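Local coordinates for protein carbohydrate binding module E1 (Uncultured bacterium, PDB 5KLE) that is a carbohydrate-binding module that binds cellopentaose and probably the beta-glucan chains of cellulose, at residues A[31-45]-A[67-81]. Numbering follows the deposited sequence.
Sequences IKYNKSSGTLQIGSW and GWTTVANAANGDLYI. With BGC (beta-D-glucopyranose), chain B; BGC (beta-D-glucopyranose), chain C; BGC (beta-D-glucopyranose), chain D.
Trp45 and Trp68 both carry CG anti to the carbonyl carbon (chi1 -68° and -69°), and with their rings turned nearly crosswise to the chain they meet as an edge-to-face pair: Trp45 CH2 stands 3.6 Å from Trp68 CE2, the planes at 82°. Trp45, broad and flat, lays one face under C4 of the chain B glucose and C1 of the chain D glucose, both offset toward the rim, with Gly67 backing the other, whereas Trp68 has an indole N-H to give at its edge, NE1 donating an almost straight 2.9 Å bond to O4 of the chain C glucose. With an alanine at Trp45 the glucoses of chains B and D would probably lose their platform, and Trp68 the edge that braces its face. Gly43 fits beneath Trp68 because a CB there would strike CE3. Beside it, Gln41 OE1 accepts in plane, on a lone pair, from Thr70 OG1 at 2.8 Å.

Strands 40-44 and 67-71 pair antiparallel in one sheet, 31-35 and 77-81 in the other, as in a beta-sandwich; between the sheets Leu40 CD2 meets Ile81 CD1 tip to tip at 4.1 Å, branched aliphatics filling the interior. Lys35, its chain bent at chi3 and chi4, curls NZ into three acceptors, Ala74 O, Asn76 OD1 and Gly38 O, each 2.8 Å away, a grip suited to a buried ammonium. On the outer face Asn34 ND2 donates to Asp78 OD1 at 2.9 Å, while extended Lys32 runs alongside Tyr80 and reaches Asp78 OD2 through a water.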
loop_
_atom_site.group_PDB
_atom_site.type_symbol
_atom_site.label_atom_id
_atom_site.label_comp_id
_atom_site.label_asym_id
_atom_site.label_seq_id
_atom_site.Cartn_x
_atom_site.Cartn_y
_atom_site.Cartn_z
ATOM N N ILE A 31 -0.848 -6.210 1.059
ATOM C CA ILE A 31 -0.032 -6.202 -0.154
ATOM C C ILE A 31 1.434 -6.373 0.243
ATOM O O ILE A 31 1.956 -5.592 1.062
ATOM C CB ILE A 31 -0.175 -4.859 -0.896
ATOM C CG1 ILE A 31 -1.637 -4.427 -1.019
ATOM C CG2 ILE A 31 0.566 -4.924 -2.282
ATOM C CD1 ILE A 31 -2.412 -5.355 -1.760
ATOM N N LYS A 32 2.141 -7.308 -0.397
ATOM C CA LYS A 32 3.591 -7.404 -0.268
ATOM C C LYS A 32 4.222 -6.514 -1.338
ATOM O O LYS A 32 3.830 -6.576 -2.510
ATOM C CB LYS A 32 4.049 -8.843 -0.503
ATOM C CG LYS A 32 5.564 -9.046 -0.374
ATOM C CD LYS A 32 5.982 -10.481 -0.733
ATOM C CE LYS A 32 7.476 -10.675 -0.590
ATOM N NZ LYS A 32 7.782 -12.150 -0.709
ATOM N N TYR A 33 5.211 -5.710 -0.941
ATOM C CA TYR A 33 5.965 -4.905 -1.906
ATOM C C TYR A 33 7.415 -4.847 -1.457
ATOM O O TYR A 33 7.690 -4.420 -0.326
ATOM C CB TYR A 33 5.413 -3.471 -1.990
ATOM C CG TYR A 33 6.165 -2.603 -2.973
ATOM C CD1 TYR A 33 6.154 -2.904 -4.331
ATOM C CD2 TYR A 33 6.924 -1.496 -2.553
ATOM C CE1 TYR A 33 6.875 -2.135 -5.240
ATOM C CE2 TYR A 33 7.648 -0.696 -3.476
ATOM C CZ TYR A 33 7.626 -1.040 -4.817
ATOM O OH TYR A 33 8.296 -0.297 -5.776
ATOM N N ASN A 34 8.345 -5.201 -2.354
ATOM C CA ASN A 34 9.764 -5.065 -2.052
ATOM C C ASN A 34 10.273 -3.702 -2.534
ATOM O O ASN A 34 10.217 -3.409 -3.732
ATOM C CB ASN A 34 10.571 -6.206 -2.682
ATOM C CG ASN A 34 12.030 -6.129 -2.324
ATOM O OD1 ASN A 34 12.801 -5.413 -2.975
ATOM N ND2 ASN A 34 12.434 -6.866 -1.285
ATOM N N LYS A 35 10.766 -2.873 -1.591
ATOM C CA LYS A 35 11.411 -1.583 -1.891
ATOM C C LYS A 35 12.920 -1.752 -1.847
ATOM O O LYS A 35 13.508 -1.980 -0.778
ATOM C CB LYS A 35 10.962 -0.490 -0.916
ATOM C CG LYS A 35 11.753 0.799 -1.157
ATOM C CD LYS A 35 11.095 2.044 -0.583
ATOM C CE LYS A 35 11.188 2.118 0.950
ATOM N NZ LYS A 35 12.540 2.579 1.434
ATOM N N SER A 36 13.549 -1.649 -3.012
ATOM C CA SER A 36 14.980 -1.905 -3.107
ATOM C C SER A 36 15.819 -0.747 -2.561
ATOM O O SER A 36 16.909 -0.980 -2.027
ATOM C CB SER A 36 15.343 -2.241 -4.559
ATOM O OG SER A 36 15.022 -1.156 -5.395
ATOM N N SER A 37 15.322 0.487 -2.651
ATOM C CA SER A 37 16.083 1.679 -2.298
ATOM C C SER A 37 15.137 2.871 -2.332
ATOM O O SER A 37 13.991 2.770 -2.765
ATOM C CB SER A 37 17.261 1.925 -3.259
ATOM O OG SER A 37 16.793 2.321 -4.539
ATOM N N GLY A 38 15.639 4.017 -1.869
ATOM C CA GLY A 38 14.878 5.231 -2.039
ATOM C C GLY A 38 13.690 5.358 -1.104
ATOM O O GLY A 38 13.639 4.760 -0.016
ATOM N N THR A 39 12.698 6.120 -1.564
ATOM C CA THR A 39 11.539 6.496 -0.761
ATOM C C THR A 39 10.273 5.926 -1.389
ATOM O O THR A 39 10.034 6.105 -2.593
ATOM C CB THR A 39 11.412 8.014 -0.636
ATOM O OG1 THR A 39 12.607 8.532 -0.025
ATOM C CG2 THR A 39 10.211 8.387 0.212
ATOM N N LEU A 40 9.470 5.245 -0.568
ATOM C CA LEU A 40 8.220 4.629 -1.045
ATOM C C LEU A 40 7.218 5.688 -1.514
ATOM O O LEU A 40 7.081 6.751 -0.901
ATOM C CB LEU A 40 7.593 3.805 0.092
ATOM C CG LEU A 40 6.236 3.161 -0.188
ATOM C CD1 LEU A 40 6.452 1.983 -1.153
ATOM C CD2 LEU A 40 5.572 2.655 1.110
ATOM N N GLN A 41 6.500 5.380 -2.597
ATOM C CA GLN A 41 5.450 6.230 -3.162
ATOM C C GLN A 41 4.221 5.350 -3.428
ATOM O O GLN A 41 4.360 4.223 -3.933
ATOM C CB GLN A 41 5.934 6.822 -4.508
ATOM C CG GLN A 41 7.376 7.337 -4.505
ATOM C CD GLN A 41 7.577 8.656 -3.767
ATOM O OE1 GLN A 41 6.648 9.477 -3.674
ATOM N NE2 GLN A 41 8.802 8.898 -3.307
ATOM N N ILE A 42 3.020 5.847 -3.073
ATOM C CA ILE A 42 1.734 5.162 -3.304
ATOM C C ILE A 42 0.883 6.100 -4.148
ATOM O O ILE A 42 0.659 7.250 -3.741
ATOM C CB ILE A 42 1.003 4.805 -1.999
ATOM C CG1 ILE A 42 1.890 3.895 -1.142
ATOM C CG2 ILE A 42 -0.378 4.195 -2.353
ATOM C CD1 ILE A 42 1.320 3.628 0.261
ATOM N N GLY A 43 0.433 5.633 -5.319
ATOM C CA GLY A 43 -0.293 6.490 -6.263
ATOM C C GLY A 43 -1.591 5.906 -6.782
ATOM O O GLY A 43 -1.673 4.713 -7.092
ATOM N N SER A 44 -2.615 6.769 -6.912
ATOM C CA SER A 44 -3.860 6.340 -7.536
ATOM C C SER A 44 -4.529 7.544 -8.168
ATOM O O SER A 44 -4.420 8.665 -7.654
ATOM C CB SER A 44 -4.810 5.723 -6.507
ATOM O OG SER A 44 -6.026 5.289 -7.117
ATOM N N TRP A 45 -5.283 7.286 -9.241
ATOM C CA TRP A 45 -5.955 8.326 -10.020
ATOM C C TRP A 45 -7.446 8.016 -10.171
ATOM O O TRP A 45 -8.152 8.678 -10.966
ATOM C CB TRP A 45 -5.251 8.592 -11.369
ATOM C CG TRP A 45 -3.924 9.213 -11.091
ATOM C CD1 TRP A 45 -3.637 10.538 -11.102
ATOM C CD2 TRP A 45 -2.716 8.533 -10.707
ATOM N NE1 TRP A 45 -2.322 10.738 -10.733
ATOM C CE2 TRP A 45 -1.740 9.520 -10.477
ATOM C CE3 TRP A 45 -2.377 7.190 -10.518
ATOM C CZ2 TRP A 45 -0.432 9.204 -10.083
ATOM C CZ3 TRP A 45 -1.073 6.874 -10.116
ATOM C CH2 TRP A 45 -0.134 7.878 -9.878
ATOM N N GLY A 67 -3.287 11.345 -7.174
ATOM C CA GLY A 67 -1.852 11.554 -7.305
ATOM C C GLY A 67 -1.078 10.639 -6.359
ATOM O O GLY A 67 -1.599 9.617 -5.912
ATOM N N TRP A 68 0.145 11.052 -6.030
ATOM C CA TRP A 68 1.064 10.235 -5.238
ATOM C C TRP A 68 1.141 10.709 -3.794
ATOM O O TRP A 68 1.198 11.916 -3.516
ATOM C CB TRP A 68 2.484 10.396 -5.789
ATOM C CG TRP A 68 2.736 9.788 -7.152
ATOM C CD1 TRP A 68 2.776 10.451 -8.349
ATOM C CD2 TRP A 68 3.025 8.415 -7.438
ATOM N NE1 TRP A 68 3.069 9.572 -9.366
ATOM C CE2 TRP A 68 3.231 8.316 -8.835
ATOM C CE3 TRP A 68 3.140 7.270 -6.651
ATOM C CZ2 TRP A 68 3.544 7.106 -9.464
ATOM C CZ3 TRP A 68 3.463 6.046 -7.274
ATOM C CH2 TRP A 68 3.657 5.982 -8.668
ATOM N N THR A 69 1.245 9.747 -2.884
ATOM C CA THR A 69 1.618 9.991 -1.495
ATOM C C THR A 69 3.044 9.504 -1.302
ATOM O O THR A 69 3.339 8.329 -1.551
ATOM C CB THR A 69 0.682 9.209 -0.574
ATOM O OG1 THR A 69 -0.657 9.679 -0.766
ATOM C CG2 THR A 69 1.080 9.444 0.870
ATOM N N THR A 70 3.920 10.390 -0.825
ATOM C CA THR A 70 5.274 10.004 -0.445
ATOM C C THR A 70 5.259 9.497 0.995
ATOM O O THR A 70 4.658 10.137 1.875
ATOM C CB THR A 70 6.210 11.209 -0.588
ATOM O OG1 THR A 70 6.218 11.613 -1.956
ATOM C CG2 THR A 70 7.615 10.873 -0.157
ATOM N N VAL A 71 5.871 8.331 1.238
ATOM C CA VAL A 71 5.906 7.745 2.585
ATOM C C VAL A 71 7.357 7.733 3.065
ATOM O O VAL A 71 8.128 6.805 2.764
ATOM C CB VAL A 71 5.302 6.335 2.602
ATOM C CG1 VAL A 71 5.286 5.777 4.038
ATOM C CG2 VAL A 71 3.881 6.340 2.015
ATOM N N ALA A 72 7.751 8.754 3.825
ATOM C CA ALA A 72 9.083 8.763 4.407
ATOM C C ALA A 72 9.200 7.684 5.484
ATOM O O ALA A 72 8.206 7.244 6.080
ATOM C CB ALA A 72 9.404 10.140 5.011
ATOM N N ASN A 73 10.411 7.201 5.673
ATOM C CA ASN A 73 10.714 6.303 6.781
ATOM C C ASN A 73 10.147 4.895 6.600
ATOM O O ASN A 73 9.994 4.165 7.579
ATOM C CB ASN A 73 10.279 6.886 8.136
ATOM C CG ASN A 73 10.784 8.302 8.359
ATOM O OD1 ASN A 73 11.933 8.629 8.043
ATOM N ND2 ASN A 73 9.917 9.156 8.899
ATOM N N ALA A 74 9.831 4.478 5.380
ATOM C CA ALA A 74 9.536 3.078 5.108
ATOM C C ALA A 74 10.842 2.338 4.832
ATOM O O ALA A 74 11.683 2.814 4.062
ATOM C CB ALA A 74 8.584 2.961 3.916
ATOM N N ALA A 75 11.006 1.175 5.462
ATOM C CA ALA A 75 12.234 0.394 5.341
ATOM C C ALA A 75 12.446 -0.087 3.908
ATOM O O ALA A 75 11.501 -0.243 3.131
ATOM C CB ALA A 75 12.158 -0.822 6.271
ATOM N N ASN A 76 13.711 -0.303 3.551
ATOM C CA ASN A 76 14.002 -1.091 2.365
ATOM C C ASN A 76 13.717 -2.561 2.665
ATOM O O ASN A 76 13.626 -2.976 3.823
ATOM C CB ASN A 76 15.449 -0.910 1.914
ATOM C CG ASN A 76 15.726 0.495 1.381
ATOM O OD1 ASN A 76 14.836 1.134 0.811
ATOM N ND2 ASN A 76 16.950 0.985 1.559
ATOM N N GLY A 77 13.607 -3.353 1.612
ATOM C CA GLY A 77 13.245 -4.760 1.756
ATOM C C GLY A 77 11.768 -5.023 1.536
ATOM O O GLY A 77 11.039 -4.231 0.924
ATOM N N ASP A 78 11.315 -6.163 2.065
ATOM C CA ASP A 78 9.916 -6.550 1.901
ATOM C C ASP A 78 9.060 -5.767 2.882
ATOM O O ASP A 78 9.308 -5.796 4.098
ATOM C CB ASP A 78 9.707 -8.031 2.201
ATOM C CG ASP A 78 10.285 -8.948 1.147
ATOM O OD1 ASP A 78 10.457 -8.533 -0.016
ATOM O OD2 ASP A 78 10.511 -10.136 1.489
ATOM N N LEU A 79 8.027 -5.115 2.365
ATOM C CA LEU A 79 7.078 -4.365 3.173
ATOM C C LEU A 79 5.720 -5.019 3.033
ATOM O O LEU A 79 5.385 -5.529 1.968
ATOM C CB LEU A 79 6.946 -2.930 2.617
ATOM C CG LEU A 79 8.211 -2.072 2.762
ATOM C CD1 LEU A 79 7.949 -0.775 2.007
ATOM C CD2 LEU A 79 8.570 -1.788 4.193
ATOM N N TYR A 80 4.929 -4.994 4.107
ATOM C CA TYR A 80 3.553 -5.484 4.088
ATOM C C TYR A 80 2.621 -4.316 4.388
ATOM O O TYR A 80 2.700 -3.710 5.467
ATOM C CB TYR A 80 3.395 -6.683 5.050
ATOM C CG TYR A 80 4.281 -7.823 4.570
ATOM C CD1 TYR A 80 3.847 -8.699 3.545
ATOM C CD2 TYR A 80 5.620 -7.917 4.971
ATOM C CE1 TYR A 80 4.667 -9.665 3.052
ATOM C CE2 TYR A 80 6.448 -8.897 4.450
ATOM C CZ TYR A 80 5.973 -9.770 3.510
ATOM O OH TYR A 80 6.841 -10.728 3.037
ATOM N N ILE A 81 1.774 -3.986 3.424
ATOM C CA ILE A 81 0.965 -2.770 3.440
ATOM C C ILE A 81 -0.513 -3.167 3.477
ATOM O O ILE A 81 -1.044 -3.748 2.505
ATOM C CB ILE A 81 1.300 -1.888 2.233
ATOM C CG1 ILE A 81 2.831 -1.687 2.202
ATOM C CG2 ILE A 81 0.539 -0.570 2.315
ATOM C CD1 ILE A 81 3.341 -0.729 1.142
HETATM C C2 BGC B . 1.974 8.450 -13.064
HETATM C C3 BGC B . 0.871 8.167 -14.041
HETATM C C4 BGC B . -0.228 9.217 -13.903
HETATM C C5 BGC B . 0.340 10.565 -14.056
HETATM C C6 BGC B . -0.639 11.647 -13.675
HETATM C C1 BGC B . 2.469 9.882 -13.252
HETATM O O2 BGC B . 3.022 7.511 -13.251
HETATM O O3 BGC B . 0.370 6.869 -13.782
HETATM O O4 BGC B . -1.133 9.085 -14.892
HETATM O O5 BGC B . 1.427 10.768 -13.196
HETATM O O6 BGC B . 0.061 12.829 -13.495
HETATM C C2 BGC C . 6.517 11.993 -11.533
HETATM C C3 BGC C . 5.007 11.671 -11.516
HETATM C C4 BGC C . 4.673 10.482 -12.411
HETATM C C5 BGC C . 5.636 9.353 -12.131
HETATM C C6 BGC C . 5.640 8.171 -13.105
HETATM C C1 BGC C . 7.315 10.749 -11.266
HETATM O O2 BGC C . 6.845 12.868 -10.497
HETATM O O3 BGC C . 4.294 12.808 -11.939
HETATM O O4 BGC C . 3.332 10.121 -12.177
HETATM O O5 BGC C . 6.951 9.795 -12.163
HETATM O O6 BGC C . 6.607 7.251 -12.826
HETATM C C2 BGC D . -3.341 9.450 -15.453
HETATM C C3 BGC D . -4.756 8.828 -15.252
HETATM C C4 BGC D . -4.682 7.357 -15.311
HETATM C C5 BGC D . -3.578 6.767 -14.410
HETATM C C6 BGC D . -3.573 5.287 -14.663
HETATM C C1 BGC D . -2.380 8.767 -14.515
HETATM O O2 BGC D . -3.180 10.821 -15.266
HETATM O O3 BGC D . -5.516 9.089 -16.395
HETATM O O4 BGC D . -5.915 6.726 -15.054
HETATM O O5 BGC D . -2.385 7.406 -14.771
HETATM O O6 BGC D . -2.296 4.757 -14.284
HETATM O O HOH W 1 10.556 -12.523 0.010
HETATM O O HOH W 2 7.101 -13.375 1.675
HETATM O O HOH W 3 18.065 3.560 -0.036
HETATM O O HOH W 4 16.070 4.319 1.510
HETATM O O HOH W 5 10.382 5.329 2.292
#